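Local coordinates for protein Tox3 (Phaeosphaeria nodorum, PDB 6WES) that is a necrotrophic effector of a fungal wheat pathogen, probably acting as a toxin whose effect depends on recognition through the host susceptibility gene Snn3, at residues T11-D16 / Q123-H128; C17-G22 / M127-I132; T76-F81 / L95-Q100. All blocks are in the same frame, centred on the assembly; numbering follows the deposited sequence.

Contact 1 (T11-D16 / Q123-H128); sequences TRSVHD and QRPTMH
His15 turns its CG away from its own carbonyl carbon and beside its N (chi1 -70°), while Met127 sets its CG opposite the backbone N (chi1 -173°); the imidazole thereby comes to lie against the base of the methionine. Met127 CB is the nearest group, sitting over one ring face 3.6 Å from the centroid of the His15 ring and displaced toward the rim, a CH-pi contact. The methionine chain bends at its last torsion, and this bend brings the methyl back to the ring: Met127 CE ends 3.6 Å from His15 ND1. Its sulfur is placed less directly, oblique to the ring, with Met127 SD 4.7 Å from the His15 centroid. Pro125 takes the rim instead. Its CG stands near the ring plane, 3.7 Å from His15 CE1, and the same carbon touches the neighbour two residues back along the strand, 3.6 Å from Ser13 CB. Pro125 O, also in the ring plane at the edge, is hydrogen-bonded to Thr148 OG1. At the far end Thr11 and Gln123 are joined through water 1, which lies 2.8 Å from Thr11 OG1 and accepts from Gln123 N at 3.0 Å.

No direct hydrogen bond links the two segments, and apart from that water the contact is carried mostly by side chains. Strand 144-153 lies between strands 2-16 and 126-133 in strand order and pairs with both, yet the sheet curls enough to bring His15 CA within 6.7 Å of Met127 CA on its inner side, where Ile23 and Arg25 also touch Met127. His15 and Met127 from these two strands, with Pro125 from the lead-in loop, thus pack inside the beta barrel of the effector.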
loop_
_atom_site.group_PDB
_atom_site.type_symbol
_atom_site.label_atom_id
_atom_site.label_comp_id
_atom_site.label_asym_id
_atom_site.label_seq_id
_atom_site.Cartn_x
_atom_site.Cartn_y
_atom_site.Cartn_z
ATOM N N THR A 11 -2.181 5.805 3.867
ATOM C CA THR A 11 -3.178 5.242 4.769
ATOM C C THR A 11 -2.515 4.878 6.087
ATOM O O THR A 11 -1.466 4.208 6.110
ATOM C CB THR A 11 -3.852 4.031 4.127
ATOM O OG1 THR A 11 -4.432 4.454 2.880
ATOM C CG2 THR A 11 -4.923 3.435 5.038
ATOM N N ARG A 12 -3.136 5.305 7.177
ATOM C CA ARG A 12 -2.746 4.925 8.523
ATOM C C ARG A 12 -3.702 3.836 8.992
ATOM O O ARG A 12 -4.908 3.894 8.710
ATOM C CB ARG A 12 -2.868 6.150 9.450
ATOM C CG ARG A 12 -2.710 5.878 10.948
ATOM C CD ARG A 12 -2.573 7.174 11.740
ATOM N NE ARG A 12 -1.389 7.920 11.310
ATOM C CZ ARG A 12 -1.083 9.153 11.724
ATOM N NH1 ARG A 12 -1.888 9.778 12.577
ATOM N NH2 ARG A 12 0.025 9.746 11.301
ATOM N N SER A 13 -3.199 2.886 9.766
ATOM C CA SER A 13 -4.072 1.847 10.290
ATOM C C SER A 13 -3.576 1.394 11.654
ATOM O O SER A 13 -2.413 1.596 12.011
ATOM C CB SER A 13 -4.144 0.642 9.349
ATOM O OG SER A 13 -2.868 0.047 9.152
ATOM N N VAL A 14 -4.471 0.767 12.412
ATOM C CA VAL A 14 -4.161 0.216 13.730
ATOM C C VAL A 14 -4.678 -1.218 13.756
ATOM O O VAL A 14 -5.812 -1.478 13.319
ATOM C CB VAL A 14 -4.843 1.031 14.853
ATOM C CG1 VAL A 14 -4.531 0.442 16.235
ATOM C CG2 VAL A 14 -4.414 2.492 14.767
ATOM N N HIS A 15 -3.854 -2.141 14.252
ATOM C CA HIS A 15 -4.193 -3.559 14.288
ATOM C C HIS A 15 -3.959 -4.144 15.671
ATOM O O HIS A 15 -3.051 -3.731 16.403
ATOM C CB HIS A 15 -3.354 -4.338 13.260
ATOM C CG HIS A 15 -3.749 -4.044 11.846
ATOM N ND1 HIS A 15 -3.243 -2.977 11.137
ATOM C CD2 HIS A 15 -4.663 -4.631 11.042
ATOM C CE1 HIS A 15 -3.819 -2.925 9.944
ATOM N NE2 HIS A 15 -4.676 -3.932 9.859
ATOM N N ASP A 16 -4.759 -5.156 15.985
ATOM C CA ASP A 16 -4.632 -5.910 17.229
ATOM C C ASP A 16 -4.309 -7.347 16.873
ATOM O O ASP A 16 -5.013 -7.972 16.072
ATOM C CB ASP A 16 -5.926 -5.798 18.027
ATOM C CG ASP A 16 -6.215 -4.379 18.409
ATOM O OD1 ASP A 16 -5.289 -3.663 18.839
ATOM O OD2 ASP A 16 -7.392 -3.950 18.278
ATOM N N GLN A 123 -8.510 2.317 1.858
ATOM C CA GLN A 123 -8.930 0.936 1.720
ATOM C C GLN A 123 -8.458 0.140 2.922
ATOM O O GLN A 123 -7.379 0.395 3.473
ATOM C CB GLN A 123 -8.396 0.329 0.435
ATOM C CG GLN A 123 -9.206 0.792 -0.782
ATOM C CD GLN A 123 -8.800 0.034 -2.012
ATOM O OE1 GLN A 123 -7.943 0.493 -2.761
ATOM N NE2 GLN A 123 -9.383 -1.144 -2.218
ATOM N N ARG A 124 -9.276 -0.817 3.322
ATOM C CA ARG A 124 -8.994 -1.611 4.515
ATOM C C ARG A 124 -7.773 -2.495 4.306
ATOM O O ARG A 124 -7.745 -3.302 3.361
ATOM C CB ARG A 124 -10.205 -2.495 4.818
ATOM C CG ARG A 124 -10.097 -3.316 6.112
ATOM C CD ARG A 124 -11.377 -4.165 6.342
ATOM N NE ARG A 124 -11.282 -5.003 7.542
ATOM C CZ ARG A 124 -12.332 -5.483 8.207
ATOM N NH1 ARG A 124 -13.567 -5.220 7.796
ATOM N NH2 ARG A 124 -12.147 -6.222 9.293
ATOM N N PRO A 125 -6.749 -2.392 5.146
ATOM C CA PRO A 125 -5.591 -3.281 5.062
ATOM C C PRO A 125 -5.809 -4.506 5.945
ATOM O O PRO A 125 -6.795 -4.600 6.676
ATOM C CB PRO A 125 -4.481 -2.413 5.653
ATOM C CG PRO A 125 -5.198 -1.608 6.739
ATOM C CD PRO A 125 -6.592 -1.340 6.180
ATOM N N THR A 126 -4.883 -5.451 5.855
ATOM C CA THR A 126 -4.829 -6.563 6.794
ATOM C C THR A 126 -3.417 -6.681 7.342
ATOM O O THR A 126 -2.443 -6.359 6.657
ATOM C CB THR A 126 -5.228 -7.882 6.143
ATOM O OG1 THR A 126 -4.337 -8.187 5.057
ATOM C CG2 THR A 126 -6.672 -7.812 5.637
ATOM N N MET A 127 -3.296 -7.135 8.579
ATOM C CA MET A 127 -2.003 -7.393 9.188
ATOM C C MET A 127 -1.945 -8.852 9.593
ATOM O O MET A 127 -2.972 -9.476 9.884
ATOM C CB MET A 127 -1.740 -6.512 10.411
ATOM C CG MET A 127 -0.306 -6.645 10.967
ATOM S SD MET A 127 0.085 -5.477 12.284
ATOM C CE MET A 127 0.211 -3.994 11.252
ATOM N N HIS A 128 -0.734 -9.389 9.595
ATOM C CA HIS A 128 -0.474 -10.803 9.776
ATOM C C HIS A 128 0.724 -10.925 10.704
ATOM O O HIS A 128 1.664 -10.137 10.596
ATOM C CB HIS A 128 -0.205 -11.391 8.370
ATOM C CG HIS A 128 -1.302 -11.068 7.399
ATOM N ND1 HIS A 128 -2.364 -11.917 7.192
ATOM C CD2 HIS A 128 -1.543 -9.966 6.638
ATOM C CE1 HIS A 128 -3.204 -11.368 6.330
ATOM N NE2 HIS A 128 -2.734 -10.178 5.985
HETATM O O HOH W 1 -5.725 2.996 0.896
#

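Contact 2 (C17-G22 / M127-I132); sequences CRERTG and MHEVCI
Glu129 reaches out to the turn at Arg18 and Glu19 as a nearly straight arm: its chain is fully stretched from the backbone onward (chi1 175°, chi2 -168°) and brings the carboxylate to the amides of Arg18 and Glu19, the second near the carboxylate plane and the first well out of it. Glu19 N is shared by both oxygens, 3.2 Å from Glu129 OE1 and 3.3 Å from Glu129 OE2, each oxygen using its syn lone pair. Arg18 N adds a weak, bent bond to Glu129 OE1 at 3.0 Å. A further partner, Tyr96 OH, is hydrogen-bonded to Glu129 OE2. The buried carboxylate is thus held by Glu19 N, weakly by Arg18 N, and by Tyr96 OH; these contacts would tend to stabilise its negative charge.

Cys17 CB sits over a face of the carboxylate, 3.3 Å from Glu129 OE2. Its sulfur turns the other way, where Cys17 SG meets Met127 SD at 3.9 Å as well as forming the disulfide to Cys146. Glu19 behaves unlike Glu129. A bend at its second torsion (chi2 -64°) carries its carboxylate away from the strand, and only the stem touches: Glu19 CG lies 3.3 Å from Cys131 SG, the sulfur that is bonded to Cys94. Arg18 is directed outward too, leaving CB as its side-chain contact, 3.4 Å from Glu129 OE1.

The loop is compact in itself, since Cys17 N donates to Arg20 O and the intervening pair has right-handed helical backbone angles. It forms the connection of the beta hairpin made by strands 2-16 and 23-36, and a carboxylate accepting from consecutive turn amides, flanked by two disulfides, fastens that hairpin end to strand 126-133 in this disulfide-bonded beta-barrel toxin.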
loop_
_atom_site.group_PDB
_atom_site.type_symbol
_atom_site.label_atom_id
_atom_site.label_comp_id
_atom_site.label_asym_id
_atom_site.label_seq_id
_atom_site.Cartn_x
_atom_site.Cartn_y
_atom_site.Cartn_z
ATOM N N CYS A 17 -3.215 -7.844 17.418
ATOM C CA CYS A 17 -2.710 -9.162 17.067
ATOM C C CYS A 17 -2.679 -10.034 18.318
ATOM O O CYS A 17 -3.029 -9.588 19.417
ATOM C CB CYS A 17 -1.324 -9.047 16.420
ATOM S SG CYS A 17 -1.280 -8.088 14.850
ATOM N N ARG A 18 -2.243 -11.290 18.150
ATOM C CA ARG A 18 -2.327 -12.226 19.273
ATOM C C ARG A 18 -1.379 -11.836 20.398
ATOM O O ARG A 18 -1.724 -11.968 21.578
ATOM C CB ARG A 18 -2.084 -13.674 18.833
ATOM C CG ARG A 18 -2.207 -14.648 20.019
ATOM C CD ARG A 18 -2.401 -16.086 19.589
ATOM N NE ARG A 18 -3.548 -16.244 18.693
ATOM C CZ ARG A 18 -3.913 -17.411 18.165
ATOM N NH1 ARG A 18 -3.230 -18.518 18.455
ATOM N NH2 ARG A 18 -4.957 -17.472 17.351
ATOM N N GLU A 19 -0.170 -11.385 20.064
ATOM C CA GLU A 19 0.833 -11.081 21.075
ATOM C C GLU A 19 0.956 -9.604 21.403
ATOM O O GLU A 19 1.494 -9.272 22.461
ATOM C CB GLU A 19 2.213 -11.608 20.658
ATOM C CG GLU A 19 2.279 -13.117 20.563
ATOM C CD GLU A 19 2.050 -13.791 21.889
ATOM O OE1 GLU A 19 2.505 -13.248 22.920
ATOM O OE2 GLU A 19 1.385 -14.847 21.898
ATOM N N ARG A 20 0.469 -8.716 20.540
ATOM C CA ARG A 20 0.608 -7.282 20.743
ATOM C C ARG A 20 -0.600 -6.591 20.133
ATOM O O ARG A 20 -1.039 -6.962 19.041
ATOM C CB ARG A 20 1.866 -6.739 20.060
ATOM C CG ARG A 20 2.056 -5.262 20.319
ATOM C CD ARG A 20 3.380 -4.782 19.825
ATOM N NE ARG A 20 4.462 -5.671 20.248
ATOM C CZ ARG A 20 5.518 -5.285 20.960
ATOM N NH1 ARG A 20 5.652 -4.013 21.318
ATOM N NH2 ARG A 20 6.446 -6.173 21.301
ATOM N N THR A 21 -1.120 -5.577 20.824
ATOM C CA THR A 21 -2.242 -4.802 20.314
ATOM C C THR A 21 -1.839 -3.348 20.098
ATOM O O THR A 21 -0.765 -2.901 20.508
ATOM C CB THR A 21 -3.430 -4.883 21.268
ATOM O OG1 THR A 21 -3.018 -4.395 22.551
ATOM C CG2 THR A 21 -3.875 -6.336 21.407
ATOM N N GLY A 22 -2.720 -2.615 19.419
ATOM C CA GLY A 22 -2.510 -1.201 19.170
ATOM C C GLY A 22 -1.359 -0.868 18.245
ATOM O O GLY A 22 -0.738 0.202 18.389
ATOM N N MET A 127 -3.296 -7.135 8.579
ATOM C CA MET A 127 -2.003 -7.393 9.188
ATOM C C MET A 127 -1.945 -8.852 9.593
ATOM O O MET A 127 -2.972 -9.476 9.884
ATOM C CB MET A 127 -1.740 -6.512 10.411
ATOM C CG MET A 127 -0.306 -6.645 10.967
ATOM S SD MET A 127 0.085 -5.477 12.284
ATOM C CE MET A 127 0.211 -3.994 11.252
ATOM N N HIS A 128 -0.734 -9.389 9.595
ATOM C CA HIS A 128 -0.474 -10.803 9.776
ATOM C C HIS A 128 0.724 -10.925 10.704
ATOM O O HIS A 128 1.664 -10.137 10.596
ATOM C CB HIS A 128 -0.205 -11.391 8.370
ATOM C CG HIS A 128 -1.302 -11.068 7.399
ATOM N ND1 HIS A 128 -2.364 -11.917 7.192
ATOM C CD2 HIS A 128 -1.543 -9.966 6.638
ATOM C CE1 HIS A 128 -3.204 -11.368 6.330
ATOM N NE2 HIS A 128 -2.734 -10.178 5.985
ATOM N N GLU A 129 0.671 -11.865 11.649
ATOM C CA GLU A 129 1.676 -11.954 12.707
ATOM C C GLU A 129 2.140 -13.398 12.865
ATOM O O GLU A 129 1.328 -14.328 12.820
ATOM C CB GLU A 129 1.059 -11.487 14.067
ATOM C CG GLU A 129 1.968 -11.624 15.320
ATOM C CD GLU A 129 1.232 -11.426 16.678
ATOM O OE1 GLU A 129 0.359 -12.240 16.992
ATOM O OE2 GLU A 129 1.532 -10.472 17.420
ATOM N N VAL A 130 3.448 -13.600 13.062
ATOM C CA VAL A 130 3.981 -14.896 13.483
ATOM C C VAL A 130 4.975 -14.647 14.612
ATOM O O VAL A 130 5.834 -13.769 14.497
ATOM C CB VAL A 130 4.604 -15.694 12.306
ATOM C CG1 VAL A 130 5.655 -14.887 11.543
ATOM C CG2 VAL A 130 5.137 -17.073 12.764
ATOM N N CYS A 131 4.831 -15.373 15.717
ATOM C CA CYS A 131 5.685 -15.159 16.880
ATOM C C CYS A 131 6.346 -16.456 17.334
ATOM O O CYS A 131 5.775 -17.541 17.212
ATOM C CB CYS A 131 4.917 -14.618 18.084
ATOM S SG CYS A 131 4.114 -13.073 17.773
ATOM N N ILE A 132 7.551 -16.325 17.880
ATOM C CA ILE A 132 8.257 -17.447 18.489
ATOM C C ILE A 132 8.957 -16.959 19.751
ATOM O O ILE A 132 9.377 -15.802 19.852
ATOM C CB ILE A 132 9.262 -18.084 17.495
ATOM C CG1 ILE A 132 9.913 -19.329 18.093
ATOM C CG2 ILE A 132 10.354 -17.103 17.106
ATOM C CD1 ILE A 132 10.631 -20.180 17.059
#

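Contact 3 (T76-F81 / L95-Q100); sequences TAIHDF and LYQLRQ
Ala77 to Phe81 pair residue by residue with Gln100 to Tyr96, the two strands running antiparallel (164°) in a regular ladder in which Ala77-Gln100, His79-Leu98 and Phe81-Tyr96 are the hydrogen-bonded pairs. In the last of these Tyr96 N reaches Phe81 O at 2.8 Å.

Phe81 places its ring between its N and carbonyl carbon (chi1 59°), which swings it across to the partner strand. Tyr96 CB then sits over one face, 3.6 Å from the Phe81 centroid. The Phe81 and Tyr96 rings are nearly parallel (15°) but slid well apart, with centroids 5.2 Å from each other, so they hardly overlap. Ile23 packs on both side chains, and Arg25 makes a cation-pi contact with Phe81.

Polar groups dominate the face bearing Asp80, Gln97 and Arg99. Gln97 NE2 donates to Asp80 OD1 on its syn side at 2.8 Å, the two chains running side by side. The amide oxygen of Gln97 is gripped side-on by Arg99, whose NE and NH2 each lie 2.9 Å from Gln97 OE1; with both amide ends engaged, the rotation of that amide is fixed. Ile78 borders this hydrogen-bonded chain, CD1 lying 3.7 Å from Arg99 CG.

Together these features describe the beta hairpin of strands 72-85 and 92-105, with His79, Phe81 and Leu98 on its inward face and the chain Asp80-Gln97-Arg99 on the other, as in a barrel wall.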
loop_
_atom_site.group_PDB
_atom_site.type_symbol
_atom_site.label_atom_id
_atom_site.label_comp_id
_atom_site.label_asym_id
_atom_site.label_seq_id
_atom_site.Cartn_x
_atom_site.Cartn_y
_atom_site.Cartn_z
ATOM N N THR A 76 -1.410 -3.747 -4.060
ATOM C CA THR A 76 -1.237 -3.978 -2.628
ATOM C C THR A 76 0.197 -3.638 -2.244
ATOM O O THR A 76 1.144 -4.184 -2.828
ATOM C CB THR A 76 -1.566 -5.435 -2.282
ATOM O OG1 THR A 76 -2.940 -5.698 -2.617
ATOM C CG2 THR A 76 -1.316 -5.716 -0.792
ATOM N N ALA A 77 0.367 -2.733 -1.285
ATOM C CA ALA A 77 1.679 -2.430 -0.724
ATOM C C ALA A 77 1.946 -3.353 0.453
ATOM O O ALA A 77 1.070 -3.533 1.312
ATOM C CB ALA A 77 1.703 -0.971 -0.262
ATOM N N ILE A 78 3.141 -3.922 0.516
ATOM C CA ILE A 78 3.512 -4.877 1.556
ATOM C C ILE A 78 4.585 -4.243 2.427
ATOM O O ILE A 78 5.590 -3.740 1.909
ATOM C CB ILE A 78 4.071 -6.170 0.934
ATOM C CG1 ILE A 78 3.135 -6.756 -0.116
ATOM C CG2 ILE A 78 4.395 -7.191 2.034
ATOM C CD1 ILE A 78 1.876 -7.338 0.476
ATOM N N HIS A 79 4.394 -4.291 3.751
ATOM C CA HIS A 79 5.309 -3.730 4.732
ATOM C C HIS A 79 5.611 -4.817 5.757
ATOM O O HIS A 79 4.687 -5.359 6.360
ATOM C CB HIS A 79 4.630 -2.524 5.417
ATOM C CG HIS A 79 5.361 -1.998 6.615
ATOM N ND1 HIS A 79 6.712 -1.754 6.630
ATOM C CD2 HIS A 79 4.902 -1.642 7.841
ATOM C CE1 HIS A 79 7.065 -1.282 7.814
ATOM N NE2 HIS A 79 5.980 -1.200 8.565
ATOM N N ASP A 80 6.891 -5.144 5.948
ATOM C CA ASP A 80 7.326 -6.136 6.933
ATOM C C ASP A 80 8.067 -5.448 8.079
ATOM O O ASP A 80 8.862 -4.533 7.848
ATOM C CB ASP A 80 8.272 -7.161 6.277
ATOM C CG ASP A 80 7.649 -7.830 5.063
ATOM O OD1 ASP A 80 6.535 -8.368 5.207
ATOM O OD2 ASP A 80 8.253 -7.799 3.956
ATOM N N PHE A 81 7.800 -5.866 9.319
ATOM C CA PHE A 81 8.535 -5.312 10.455
ATOM C C PHE A 81 8.523 -6.319 11.590
ATOM O O PHE A 81 7.697 -7.222 11.619
ATOM C CB PHE A 81 7.978 -3.945 10.919
ATOM C CG PHE A 81 6.533 -3.980 11.339
ATOM C CD1 PHE A 81 5.525 -3.987 10.393
ATOM C CD2 PHE A 81 6.188 -4.004 12.684
ATOM C CE1 PHE A 81 4.191 -4.029 10.776
ATOM C CE2 PHE A 81 4.855 -4.057 13.072
ATOM C CZ PHE A 81 3.864 -4.058 12.122
ATOM N N LEU A 95 7.239 -11.387 13.817
ATOM C CA LEU A 95 7.312 -10.760 12.510
ATOM C C LEU A 95 5.900 -10.405 12.068
ATOM O O LEU A 95 4.984 -11.220 12.190
ATOM C CB LEU A 95 7.927 -11.732 11.502
ATOM C CG LEU A 95 8.034 -11.133 10.101
ATOM C CD1 LEU A 95 8.983 -9.949 10.046
ATOM C CD2 LEU A 95 8.461 -12.198 9.119
ATOM N N TYR A 96 5.735 -9.200 11.566
ATOM C CA TYR A 96 4.448 -8.677 11.125
ATOM C C TYR A 96 4.527 -8.325 9.658
ATOM O O TYR A 96 5.561 -7.850 9.180
ATOM C CB TYR A 96 4.092 -7.399 11.875
ATOM C CG TYR A 96 3.885 -7.692 13.317
ATOM C CD1 TYR A 96 2.638 -8.065 13.795
ATOM C CD2 TYR A 96 4.954 -7.618 14.203
ATOM C CE1 TYR A 96 2.461 -8.376 15.138
ATOM C CE2 TYR A 96 4.796 -7.931 15.513
ATOM C CZ TYR A 96 3.545 -8.309 15.970
ATOM O OH TYR A 96 3.401 -8.634 17.299
ATOM N N GLN A 97 3.436 -8.554 8.951
ATOM C CA GLN A 97 3.316 -8.117 7.569
ATOM C C GLN A 97 1.992 -7.389 7.387
ATOM O O GLN A 97 0.919 -7.958 7.657
ATOM C CB GLN A 97 3.374 -9.315 6.643
ATOM C CG GLN A 97 3.335 -8.908 5.177
ATOM C CD GLN A 97 3.661 -10.080 4.297
ATOM O OE1 GLN A 97 2.760 -10.765 3.804
ATOM N NE2 GLN A 97 4.954 -10.326 4.098
ATOM N N LEU A 98 2.075 -6.144 6.941
ATOM C CA LEU A 98 0.914 -5.305 6.676
ATOM C C LEU A 98 0.691 -5.269 5.172
ATOM O O LEU A 98 1.642 -5.062 4.400
ATOM C CB LEU A 98 1.190 -3.897 7.186
ATOM C CG LEU A 98 0.135 -2.834 6.888
ATOM C CD1 LEU A 98 -1.235 -3.244 7.478
ATOM C CD2 LEU A 98 0.608 -1.532 7.474
ATOM N N ARG A 99 -0.532 -5.555 4.758
ATOM C CA ARG A 99 -0.900 -5.598 3.345
ATOM C C ARG A 99 -1.926 -4.492 3.118
ATOM O O ARG A 99 -3.079 -4.588 3.567
ATOM C CB ARG A 99 -1.452 -6.974 2.996
ATOM C CG ARG A 99 -0.455 -8.086 3.287
ATOM C CD ARG A 99 -0.992 -9.471 2.975
ATOM N NE ARG A 99 -0.080 -10.480 3.496
ATOM C CZ ARG A 99 -0.422 -11.740 3.761
ATOM N NH1 ARG A 99 -1.665 -12.159 3.508
ATOM N NH2 ARG A 99 0.481 -12.572 4.242
ATOM N N GLN A 100 -1.514 -3.431 2.446
ATOM C CA GLN A 100 -2.306 -2.204 2.343
ATOM C C GLN A 100 -2.678 -1.925 0.891
ATOM O O GLN A 100 -1.795 -1.567 0.085
ATOM C CB GLN A 100 -1.488 -1.058 2.930
ATOM C CG GLN A 100 -2.112 0.336 2.792
ATOM C CD GLN A 100 -3.424 0.441 3.529
ATOM O OE1 GLN A 100 -3.446 0.491 4.761
ATOM N NE2 GLN A 100 -4.535 0.471 2.788
HETATM O O HOH W 2 6.672 -10.044 7.003
#

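Overall arrangement
The chain is the C-terminal part of a longer protein, consistent with the mature effector after removal of a pro-domain. From its N terminus, strand 2-16 first meets contact 1 through residues 11-16, and the loop that follows at once, 17-22, enters contact 2. Their partners lie more than a hundred residues later, on or just before strand 126-133, in the same order, so the two closures cross rather than enclose one another and share Met127 and His128. Contact 3 closes a much shorter hairpin, wholly within both long spans. Its strand 92-105 pairs directly with strand 126-133, while Gln100 packs near Thr11 and Pro125. Together the three join both long hairpins and strand 126-133 of one curled antiparallel sheet.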